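Local coordinates for protein RE68036p (Drosophila melanogaster, PDB 1SQH) that is of unknown function but belongs to the acetyltransferase clan and may act as a glycine N-acyltransferase, at residues 7-15 with 108-116; 74-83 with 95-106. All blocks are in the same frame, centred on the assembly; numbering follows the deposited sequence.

Both contacts lie on the same side of the chain's centre, about 22 Å and about 21 Å from it, with their own centres about 13 Å apart, and both draw on helix 104-112. Contact 2 is nested inside the loop that contact 1 closes: it ties the start of the helix to the beta hairpin of strands 82-87 and 91-96, while contact 1 ties the end of the helix to strand 10-12 at the border of the same sheet. The two meet in apolar packing, with Leu110 CD1 3.8 Å from Phe95 CE1, Leu110 CD2 3.9 Å from Val83 CG2 and Leu10 CD2 4.1 Å from Val83 CG2.

Contact 1. Residues 7-15 with 108-116; sequences GDILRPLSD and ECLEQTQLI
With CG of Asp8 trans to the backbone N (chi1 -166°) and OG1 of Thr113 likewise (chi1 -175°), the carboxylate and the hydroxyl face each other just past the end of helix 104-112. Thr113 OG1 donates to Asp8 OD2 at 2.7 Å, reaching it on the syn side, 22° out of the carboxylate plane. The other oxygen, OD1, uses its syn lone pair for the backbone N of Gln114 at 2.8 Å. OD2 also accepts from Leu10 N on its anti side, so three donors hold the carboxylate and fix its rotation. The threonine hydroxyl is doubly engaged as well, accepting from Leu115 N at 3.1 Å while it donates to the aspartate.

Leu115 covers the carboxylate, its CG 3.6 Å from Asp8 CG, and its CD1 reaches on to Leu10 CB. Ile9 lies against the last turn of the helix: CD1 comes within 3.4 Å of Glu108 O and touches the Gln112 side chain, which crosses it at about a right angle, while CG2 rests near Cys109 O. Leu10 sends CD2 to Cys109 CB at 3.8 Å and CD1 to Thr113, and packs beyond them on Val83 of the sheet. Strand 10-12 is thus joined to the C-terminal end of helix 104-112 by an Asx turn at Asp8 bonded to an ST turn at Thr113.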
loop_
_atom_site.group_PDB
_atom_site.type_symbol
_atom_site.label_atom_id
_atom_site.label_comp_id
_atom_site.label_asym_id
_atom_site.label_seq_id
_atom_site.Cartn_x
_atom_site.Cartn_y
_atom_site.Cartn_z
ATOM N N GLY A 7 -3.426 25.469 -16.061
ATOM C CA GLY A 7 -2.572 25.127 -14.884
ATOM C C GLY A 7 -1.586 24.006 -15.166
ATOM O O GLY A 7 -1.161 23.819 -16.309
ATOM N N ASP A 8 -1.231 23.254 -14.126
ATOM C CA ASP A 8 -0.279 22.148 -14.247
ATOM C C ASP A 8 -0.729 21.131 -15.292
ATOM O O ASP A 8 -1.921 20.966 -15.527
ATOM C CB ASP A 8 -0.121 21.445 -12.892
ATOM C CG ASP A 8 1.078 20.512 -12.852
ATOM O OD1 ASP A 8 2.205 20.995 -12.584
ATOM O OD2 ASP A 8 0.892 19.299 -13.102
ATOM N N ILE A 9 0.222 20.441 -15.912
ATOM C CA ILE A 9 -0.116 19.445 -16.918
ATOM C C ILE A 9 -0.976 18.322 -16.309
ATOM O O ILE A 9 -1.620 17.546 -17.027
ATOM C CB ILE A 9 1.156 18.854 -17.547
ATOM C CG1 ILE A 9 0.790 17.947 -18.722
ATOM C CG2 ILE A 9 1.949 18.105 -16.499
ATOM C CD1 ILE A 9 1.997 17.479 -19.502
ATOM N N LEU A 10 -0.981 18.245 -14.982
ATOM C CA LEU A 10 -1.778 17.250 -14.282
ATOM C C LEU A 10 -3.115 17.871 -13.880
ATOM O O LEU A 10 -3.153 18.935 -13.266
ATOM C CB LEU A 10 -1.045 16.754 -13.027
ATOM C CG LEU A 10 0.208 15.890 -13.214
ATOM C CD1 LEU A 10 0.800 15.540 -11.864
ATOM C CD2 LEU A 10 -0.152 14.622 -13.990
ATOM N N ARG A 11 -4.213 17.213 -14.236
ATOM C CA ARG A 11 -5.532 17.718 -13.884
ATOM C C ARG A 11 -6.200 16.781 -12.896
ATOM O O ARG A 11 -6.320 15.582 -13.149
ATOM C CB ARG A 11 -6.441 17.844 -15.105
ATOM C CG ARG A 11 -7.775 18.469 -14.726
ATOM C CD ARG A 11 -8.860 18.301 -15.773
ATOM N NE ARG A 11 -9.565 17.022 -15.682
ATOM C CZ ARG A 11 -9.230 15.940 -16.374
ATOM N NH1 ARG A 11 -8.192 15.987 -17.205
ATOM N NH2 ARG A 11 -9.952 14.831 -16.269
ATOM N N PRO A 12 -6.671 17.322 -11.768
ATOM C CA PRO A 12 -7.330 16.513 -10.741
ATOM C C PRO A 12 -8.613 15.844 -11.220
ATOM O O PRO A 12 -9.525 16.505 -11.718
ATOM C CB PRO A 12 -7.583 17.523 -9.627
ATOM C CG PRO A 12 -7.831 18.800 -10.386
ATOM C CD PRO A 12 -6.734 18.757 -11.431
ATOM N N LEU A 13 -8.680 14.525 -11.076
ATOM C CA LEU A 13 -9.873 13.798 -11.483
ATOM C C LEU A 13 -10.929 13.946 -10.408
ATOM O O LEU A 13 -10.616 14.003 -9.223
ATOM C CB LEU A 13 -9.567 12.315 -11.691
ATOM C CG LEU A 13 -8.914 11.909 -13.010
ATOM C CD1 LEU A 13 -7.551 12.551 -13.109
ATOM C CD2 LEU A 13 -8.792 10.390 -13.082
ATOM N N SER A 14 -12.181 14.028 -10.832
ATOM C CA SER A 14 -13.295 14.143 -9.901
ATOM C C SER A 14 -13.499 12.751 -9.323
ATOM O O SER A 14 -12.879 11.793 -9.785
ATOM C CB SER A 14 -14.558 14.577 -10.644
ATOM O OG SER A 14 -14.888 13.635 -11.652
ATOM N N ASP A 15 -14.356 12.634 -8.319
ATOM C CA ASP A 15 -14.621 11.331 -7.714
ATOM C C ASP A 15 -15.225 10.401 -8.766
ATOM O O ASP A 15 -14.905 9.213 -8.827
ATOM C CB ASP A 15 -15.565 11.496 -6.515
ATOM C CG ASP A 15 -14.824 11.859 -5.233
ATOM O OD1 ASP A 15 -13.673 12.363 -5.310
ATOM O OD2 ASP A 15 -15.395 11.649 -4.136
ATOM N N GLU A 108 5.174 12.702 -20.245
ATOM C CA GLU A 108 4.917 14.105 -20.526
ATOM C C GLU A 108 4.411 14.666 -19.195
ATOM O O GLU A 108 4.807 15.754 -18.762
ATOM C CB GLU A 108 3.849 14.230 -21.609
ATOM C CG GLU A 108 3.741 15.594 -22.239
ATOM C CD GLU A 108 2.951 15.548 -23.530
ATOM O OE1 GLU A 108 3.352 14.784 -24.435
ATOM O OE2 GLU A 108 1.933 16.266 -23.640
ATOM N N CYS A 109 3.551 13.891 -18.538
ATOM C CA CYS A 109 2.994 14.272 -17.248
ATOM C C CYS A 109 4.060 14.393 -16.165
ATOM O O CYS A 109 4.186 15.432 -15.514
ATOM C CB CYS A 109 1.960 13.241 -16.784
ATOM S SG CYS A 109 0.338 13.361 -17.561
ATOM N N LEU A 110 4.822 13.323 -15.969
ATOM C CA LEU A 110 5.840 13.308 -14.926
ATOM C C LEU A 110 6.940 14.346 -15.101
ATOM O O LEU A 110 7.436 14.885 -14.120
ATOM C CB LEU A 110 6.457 11.904 -14.804
ATOM C CG LEU A 110 5.559 10.735 -14.361
ATOM C CD1 LEU A 110 6.424 9.488 -14.214
ATOM C CD2 LEU A 110 4.866 11.041 -13.035
ATOM N N GLU A 111 7.306 14.633 -16.346
ATOM C CA GLU A 111 8.366 15.594 -16.629
ATOM C C GLU A 111 7.910 17.058 -16.610
ATOM O O GLU A 111 8.648 17.935 -16.162
ATOM C CB GLU A 111 9.005 15.268 -17.982
ATOM C CG GLU A 111 9.563 13.858 -18.070
ATOM C CD GLU A 111 10.025 13.490 -19.472
ATOM O OE1 GLU A 111 9.325 13.866 -20.439
ATOM O OE2 GLU A 111 11.070 12.812 -19.605
ATOM N N GLN A 112 6.692 17.324 -17.075
ATOM C CA GLN A 112 6.190 18.696 -17.127
ATOM C C GLN A 112 5.487 19.217 -15.887
ATOM O O GLN A 112 5.253 20.421 -15.772
ATOM C CB GLN A 112 5.250 18.871 -18.321
ATOM C CG GLN A 112 5.959 18.970 -19.661
ATOM C CD GLN A 112 4.985 19.155 -20.804
ATOM O OE1 GLN A 112 4.123 20.031 -20.760
ATOM N NE2 GLN A 112 5.117 18.329 -21.836
ATOM N N THR A 113 5.148 18.327 -14.965
ATOM C CA THR A 113 4.441 18.721 -13.753
ATOM C C THR A 113 5.361 19.359 -12.718
ATOM O O THR A 113 6.583 19.203 -12.764
ATOM C CB THR A 113 3.744 17.499 -13.092
ATOM O OG1 THR A 113 2.957 17.933 -11.973
ATOM C CG2 THR A 113 4.784 16.481 -12.616
ATOM N N GLN A 114 4.756 20.078 -11.785
ATOM C CA GLN A 114 5.503 20.720 -10.712
ATOM C C GLN A 114 4.798 20.406 -9.400
ATOM O O GLN A 114 5.017 21.076 -8.395
ATOM C CB GLN A 114 5.549 22.233 -10.919
ATOM C CG GLN A 114 6.125 22.658 -12.256
ATOM C CD GLN A 114 6.186 24.160 -12.389
ATOM O OE1 GLN A 114 5.162 24.847 -12.298
ATOM N NE2 GLN A 114 7.391 24.686 -12.602
ATOM N N LEU A 115 3.938 19.390 -9.418
ATOM C CA LEU A 115 3.215 19.010 -8.211
ATOM C C LEU A 115 4.001 17.977 -7.408
ATOM O O LEU A 115 3.676 17.712 -6.250
ATOM C CB LEU A 115 1.837 18.442 -8.567
ATOM C CG LEU A 115 0.931 19.275 -9.478
ATOM C CD1 LEU A 115 -0.448 18.619 -9.544
ATOM C CD2 LEU A 115 0.809 20.692 -8.954
ATOM N N ILE A 116 5.034 17.407 -8.028
ATOM C CA ILE A 116 5.868 16.391 -7.394
ATOM C C ILE A 116 7.082 17.016 -6.711
ATOM O O ILE A 116 7.772 17.857 -7.286
ATOM C CB ILE A 116 6.352 15.351 -8.429
ATOM C CG1 ILE A 116 5.156 14.581 -8.994
ATOM C CG2 ILE A 116 7.328 14.399 -7.788
ATOM C CD1 ILE A 116 5.518 13.555 -10.044
#

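Contact 2. Residues 74-83 with 95-106; sequences GNFRTWGTYV and FFSWQPDGAAEL
Tyr82 and Phe96 form an antiparallel hydrogen-bonded pair, Tyr82 N to Phe96 O at 3.1 Å, and Val83 and Phe95 the non-hydrogen-bonded pair beside it, in the beta hairpin of strands 82-87 and 91-96. Val83 and Phe95 lie side by side, CG2 against CB, on the face covered by Leu110; Tyr82 CE2 touches Phe96 CB on the other face.

Past the strands, Trp98 N donates to Trp79 O at 3.0 Å, in the carbonyl plane. With CG of Trp98 between its backbone N and carbonyl carbon (chi1 59°), the indole folds back over this backbone: Trp79 O lies above the ring centre, and CA of Trp79 and of Gly80 make CH-pi contacts with the same face. Tyr25 meets Trp98 edge-to-face and Lys28 adds a cation-pi contact. An alanine in place of Trp98 would probably leave the Trp79-Gly80 backbone uncovered and Lys28 without its aromatic partner.

The Trp79 indole carries Gln99 CG over one face, 3.6 Å from the centroid of its five-membered ring, while Pro100 CD approaches CZ3 at 3.4 Å. Glu105 reaches from the first turn of helix 104-112 toward the short helix 76-79, and two waters link its carboxylate to backbone atoms of Asn75, Trp79 and Thr81. Glu105 OE2 accepts a hydrogen bond from Thr81 OG1 at 2.7 Å, met on the anti side, 27° out of the carboxylate plane.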
loop_
_atom_site.group_PDB
_atom_site.type_symbol
_atom_site.label_atom_id
_atom_site.label_comp_id
_atom_site.label_asym_id
_atom_site.label_seq_id
_atom_site.Cartn_x
_atom_site.Cartn_y
_atom_site.Cartn_z
ATOM N N GLY A 74 -5.345 15.170 -22.162
ATOM C CA GLY A 74 -5.420 13.803 -22.648
ATOM C C GLY A 74 -6.668 13.131 -22.112
ATOM O O GLY A 74 -7.367 13.704 -21.275
ATOM N N ASN A 75 -6.969 11.930 -22.595
ATOM C CA ASN A 75 -8.144 11.209 -22.111
ATOM C C ASN A 75 -7.662 10.074 -21.209
ATOM O O ASN A 75 -7.031 9.126 -21.675
ATOM C CB ASN A 75 -8.957 10.628 -23.271
ATOM C CG ASN A 75 -10.360 10.245 -22.851
ATOM O OD1 ASN A 75 -10.554 9.626 -21.811
ATOM N ND2 ASN A 75 -11.343 10.611 -23.656
ATOM N N PHE A 76 -7.966 10.160 -19.918
ATOM C CA PHE A 76 -7.510 9.139 -18.994
ATOM C C PHE A 76 -8.032 7.750 -19.334
ATOM O O PHE A 76 -7.513 6.753 -18.835
ATOM C CB PHE A 76 -7.868 9.520 -17.544
ATOM C CG PHE A 76 -9.313 9.296 -17.170
ATOM C CD1 PHE A 76 -9.752 8.042 -16.739
ATOM C CD2 PHE A 76 -10.226 10.349 -17.201
ATOM C CE1 PHE A 76 -11.079 7.843 -16.336
ATOM C CE2 PHE A 76 -11.554 10.160 -16.802
ATOM C CZ PHE A 76 -11.980 8.904 -16.366
ATOM N N ARG A 77 -9.040 7.685 -20.196
ATOM C CA ARG A 77 -9.629 6.405 -20.590
ATOM C C ARG A 77 -8.875 5.621 -21.668
ATOM O O ARG A 77 -8.867 4.392 -21.647
ATOM C CB ARG A 77 -11.064 6.612 -21.072
ATOM C CG ARG A 77 -12.040 7.039 -19.999
ATOM C CD ARG A 77 -13.249 7.737 -20.623
ATOM N NE ARG A 77 -13.133 9.186 -20.506
ATOM C CZ ARG A 77 -13.710 9.900 -19.543
ATOM N NH1 ARG A 77 -14.457 9.301 -18.625
ATOM N NH2 ARG A 77 -13.511 11.212 -19.476
ATOM N N THR A 78 -8.244 6.310 -22.608
ATOM C CA THR A 78 -7.555 5.600 -23.677
ATOM C C THR A 78 -6.354 4.776 -23.215
ATOM O O THR A 78 -6.164 3.653 -23.682
ATOM C CB THR A 78 -7.086 6.569 -24.790
ATOM O OG1 THR A 78 -5.796 7.089 -24.458
ATOM C CG2 THR A 78 -8.053 7.724 -24.927
ATOM N N TRP A 79 -5.550 5.311 -22.300
ATOM C CA TRP A 79 -4.360 4.588 -21.829
ATOM C C TRP A 79 -4.317 4.379 -20.316
ATOM O O TRP A 79 -3.329 3.856 -19.790
ATOM C CB TRP A 79 -3.078 5.336 -22.234
ATOM C CG TRP A 79 -2.962 5.673 -23.696
ATOM C CD1 TRP A 79 -2.758 6.911 -24.238
ATOM C CD2 TRP A 79 -2.994 4.755 -24.796
ATOM N NE1 TRP A 79 -2.657 6.821 -25.604
ATOM C CE2 TRP A 79 -2.798 5.510 -25.974
ATOM C CE3 TRP A 79 -3.167 3.369 -24.899
ATOM C CZ2 TRP A 79 -2.772 4.920 -27.246
ATOM C CZ3 TRP A 79 -3.142 2.782 -26.169
ATOM C CH2 TRP A 79 -2.947 3.561 -27.322
ATOM N N GLY A 80 -5.376 4.804 -19.630
ATOM C CA GLY A 80 -5.435 4.674 -18.181
ATOM C C GLY A 80 -4.355 5.478 -17.473
ATOM O O GLY A 80 -4.015 5.203 -16.322
ATOM N N THR A 81 -3.828 6.485 -18.160
ATOM C CA THR A 81 -2.757 7.320 -17.616
ATOM C C THR A 81 -3.174 8.083 -16.359
ATOM O O THR A 81 -4.113 8.884 -16.378
ATOM C CB THR A 81 -2.241 8.323 -18.696
ATOM O OG1 THR A 81 -1.817 7.594 -19.855
ATOM C CG2 THR A 81 -1.058 9.123 -18.177
ATOM N N TYR A 82 -2.471 7.836 -15.257
ATOM C CA TYR A 82 -2.802 8.520 -14.025
ATOM C C TYR A 82 -1.588 8.709 -13.130
ATOM O O TYR A 82 -0.558 8.043 -13.269
ATOM C CB TYR A 82 -3.883 7.744 -13.262
ATOM C CG TYR A 82 -3.336 6.747 -12.268
ATOM C CD1 TYR A 82 -3.185 7.083 -10.923
ATOM C CD2 TYR A 82 -2.941 5.477 -12.676
ATOM C CE1 TYR A 82 -2.655 6.178 -10.007
ATOM C CE2 TYR A 82 -2.409 4.559 -11.763
ATOM C CZ TYR A 82 -2.270 4.918 -10.431
ATOM O OH TYR A 82 -1.754 4.006 -9.534
ATOM N N VAL A 83 -1.724 9.641 -12.207
ATOM C CA VAL A 83 -0.682 9.924 -11.246
ATOM C C VAL A 83 -1.459 10.298 -10.009
ATOM O O VAL A 83 -2.366 11.139 -10.070
ATOM C CB VAL A 83 0.227 11.132 -11.665
ATOM C CG1 VAL A 83 1.222 11.445 -10.548
ATOM C CG2 VAL A 83 0.977 10.817 -12.956
ATOM N N PHE A 95 1.903 5.916 -10.181
ATOM C CA PHE A 95 1.531 6.237 -11.549
ATOM C C PHE A 95 1.616 5.031 -12.473
ATOM O O PHE A 95 2.353 4.078 -12.217
ATOM C CB PHE A 95 2.422 7.358 -12.085
ATOM C CG PHE A 95 3.889 7.027 -12.073
ATOM C CD1 PHE A 95 4.452 6.243 -13.074
ATOM C CD2 PHE A 95 4.706 7.482 -11.040
ATOM C CE1 PHE A 95 5.816 5.922 -13.051
ATOM C CE2 PHE A 95 6.066 7.166 -11.009
ATOM C CZ PHE A 95 6.617 6.382 -12.016
ATOM N N PHE A 96 0.843 5.090 -13.552
ATOM C CA PHE A 96 0.823 4.037 -14.546
ATOM C C PHE A 96 0.138 4.518 -15.810
ATOM O O PHE A 96 -0.526 5.546 -15.826
ATOM C CB PHE A 96 0.080 2.788 -14.046
ATOM C CG PHE A 96 0.420 1.549 -14.826
ATOM C CD1 PHE A 96 1.599 0.857 -14.559
ATOM C CD2 PHE A 96 -0.377 1.132 -15.895
ATOM C CE1 PHE A 96 1.990 -0.236 -15.342
ATOM C CE2 PHE A 96 -0.005 0.046 -16.692
ATOM C CZ PHE A 96 1.185 -0.640 -16.414
ATOM N N SER A 97 0.324 3.747 -16.867
ATOM C CA SER A 97 -0.283 3.995 -18.163
ATOM C C SER A 97 0.111 2.793 -18.994
ATOM O O SER A 97 1.184 2.222 -18.782
ATOM C CB SER A 97 0.263 5.268 -18.817
ATOM O OG SER A 97 -0.310 5.416 -20.110
ATOM N N TRP A 98 -0.747 2.388 -19.920
ATOM C CA TRP A 98 -0.409 1.243 -20.744
ATOM C C TRP A 98 -0.212 1.601 -22.205
ATOM O O TRP A 98 -0.401 0.766 -23.084
ATOM C CB TRP A 98 -1.457 0.131 -20.583
ATOM C CG TRP A 98 -2.871 0.489 -20.943
ATOM C CD1 TRP A 98 -3.385 0.656 -22.193
ATOM C CD2 TRP A 98 -3.963 0.660 -20.033
ATOM N NE1 TRP A 98 -4.732 0.915 -22.123
ATOM C CE2 TRP A 98 -5.112 0.924 -20.808
ATOM C CE3 TRP A 98 -4.079 0.611 -18.633
ATOM C CZ2 TRP A 98 -6.371 1.141 -20.230
ATOM C CZ3 TRP A 98 -5.338 0.825 -18.059
ATOM C CH2 TRP A 98 -6.465 1.089 -18.863
ATOM N N GLN A 99 0.179 2.845 -22.459
ATOM C CA GLN A 99 0.432 3.282 -23.822
ATOM C C GLN A 99 1.587 2.410 -24.327
ATOM O O GLN A 99 2.672 2.414 -23.753
ATOM C CB GLN A 99 0.811 4.764 -23.843
ATOM C CG GLN A 99 0.736 5.382 -25.228
ATOM C CD GLN A 99 0.906 6.885 -25.207
ATOM O OE1 GLN A 99 0.726 7.542 -26.225
ATOM N NE2 GLN A 99 1.257 7.437 -24.047
ATOM N N PRO A 100 1.349 1.645 -25.404
ATOM C CA PRO A 100 2.251 0.709 -26.091
ATOM C C PRO A 100 3.680 1.080 -26.485
ATOM O O PRO A 100 4.461 0.188 -26.825
ATOM C CB PRO A 100 1.431 0.282 -27.308
ATOM C CG PRO A 100 0.034 0.338 -26.798
ATOM C CD PRO A 100 0.036 1.664 -26.072
ATOM N N ASP A 101 4.059 2.351 -26.454
ATOM C CA ASP A 101 5.429 2.665 -26.861
ATOM C C ASP A 101 6.100 3.798 -26.092
ATOM O O ASP A 101 6.031 4.963 -26.492
ATOM C CB ASP A 101 5.458 2.962 -28.365
ATOM C CG ASP A 101 6.835 3.368 -28.856
ATOM O OD1 ASP A 101 7.164 4.576 -28.790
ATOM O OD2 ASP A 101 7.589 2.474 -29.303
ATOM N N GLY A 102 6.756 3.445 -24.992
ATOM C CA GLY A 102 7.433 4.442 -24.181
ATOM C C GLY A 102 6.489 5.236 -23.295
ATOM O O GLY A 102 6.928 6.039 -22.469
ATOM N N ALA A 103 5.189 5.018 -23.467
ATOM C CA ALA A 103 4.191 5.716 -22.673
ATOM C C ALA A 103 4.483 7.217 -22.648
ATOM O O ALA A 103 4.674 7.811 -21.583
ATOM C CB ALA A 103 4.178 5.156 -21.253
ATOM N N ALA A 104 4.513 7.822 -23.832
ATOM C CA ALA A 104 4.790 9.250 -23.971
ATOM C C ALA A 104 3.904 10.120 -23.070
ATOM O O ALA A 104 4.400 10.963 -22.304
ATOM C CB ALA A 104 4.615 9.659 -25.427
ATOM N N GLU A 105 2.595 9.907 -23.161
ATOM C CA GLU A 105 1.632 10.668 -22.377
ATOM C C GLU A 105 1.994 10.721 -20.898
ATOM O O GLU A 105 1.931 11.777 -20.274
ATOM C CB GLU A 105 0.236 10.071 -22.546
ATOM C CG GLU A 105 -0.848 10.790 -21.769
ATOM C CD GLU A 105 -2.233 10.334 -22.170
ATOM O OE1 GLU A 105 -2.694 10.747 -23.258
ATOM O OE2 GLU A 105 -2.856 9.559 -21.411
ATOM N N LEU A 106 2.375 9.576 -20.344
ATOM C CA LEU A 106 2.742 9.500 -18.938
ATOM C C LEU A 106 3.964 10.362 -18.619
ATOM O O LEU A 106 3.913 11.214 -17.733
ATOM C CB LEU A 106 3.027 8.050 -18.536
ATOM C CG LEU A 106 3.672 7.834 -17.156
ATOM C CD1 LEU A 106 2.729 8.296 -16.061
ATOM C CD2 LEU A 106 4.022 6.363 -16.977
HETATM O O HOH W 1 -5.097 10.277 -23.574
HETATM O O HOH W 2 -4.669 7.763 -21.059
#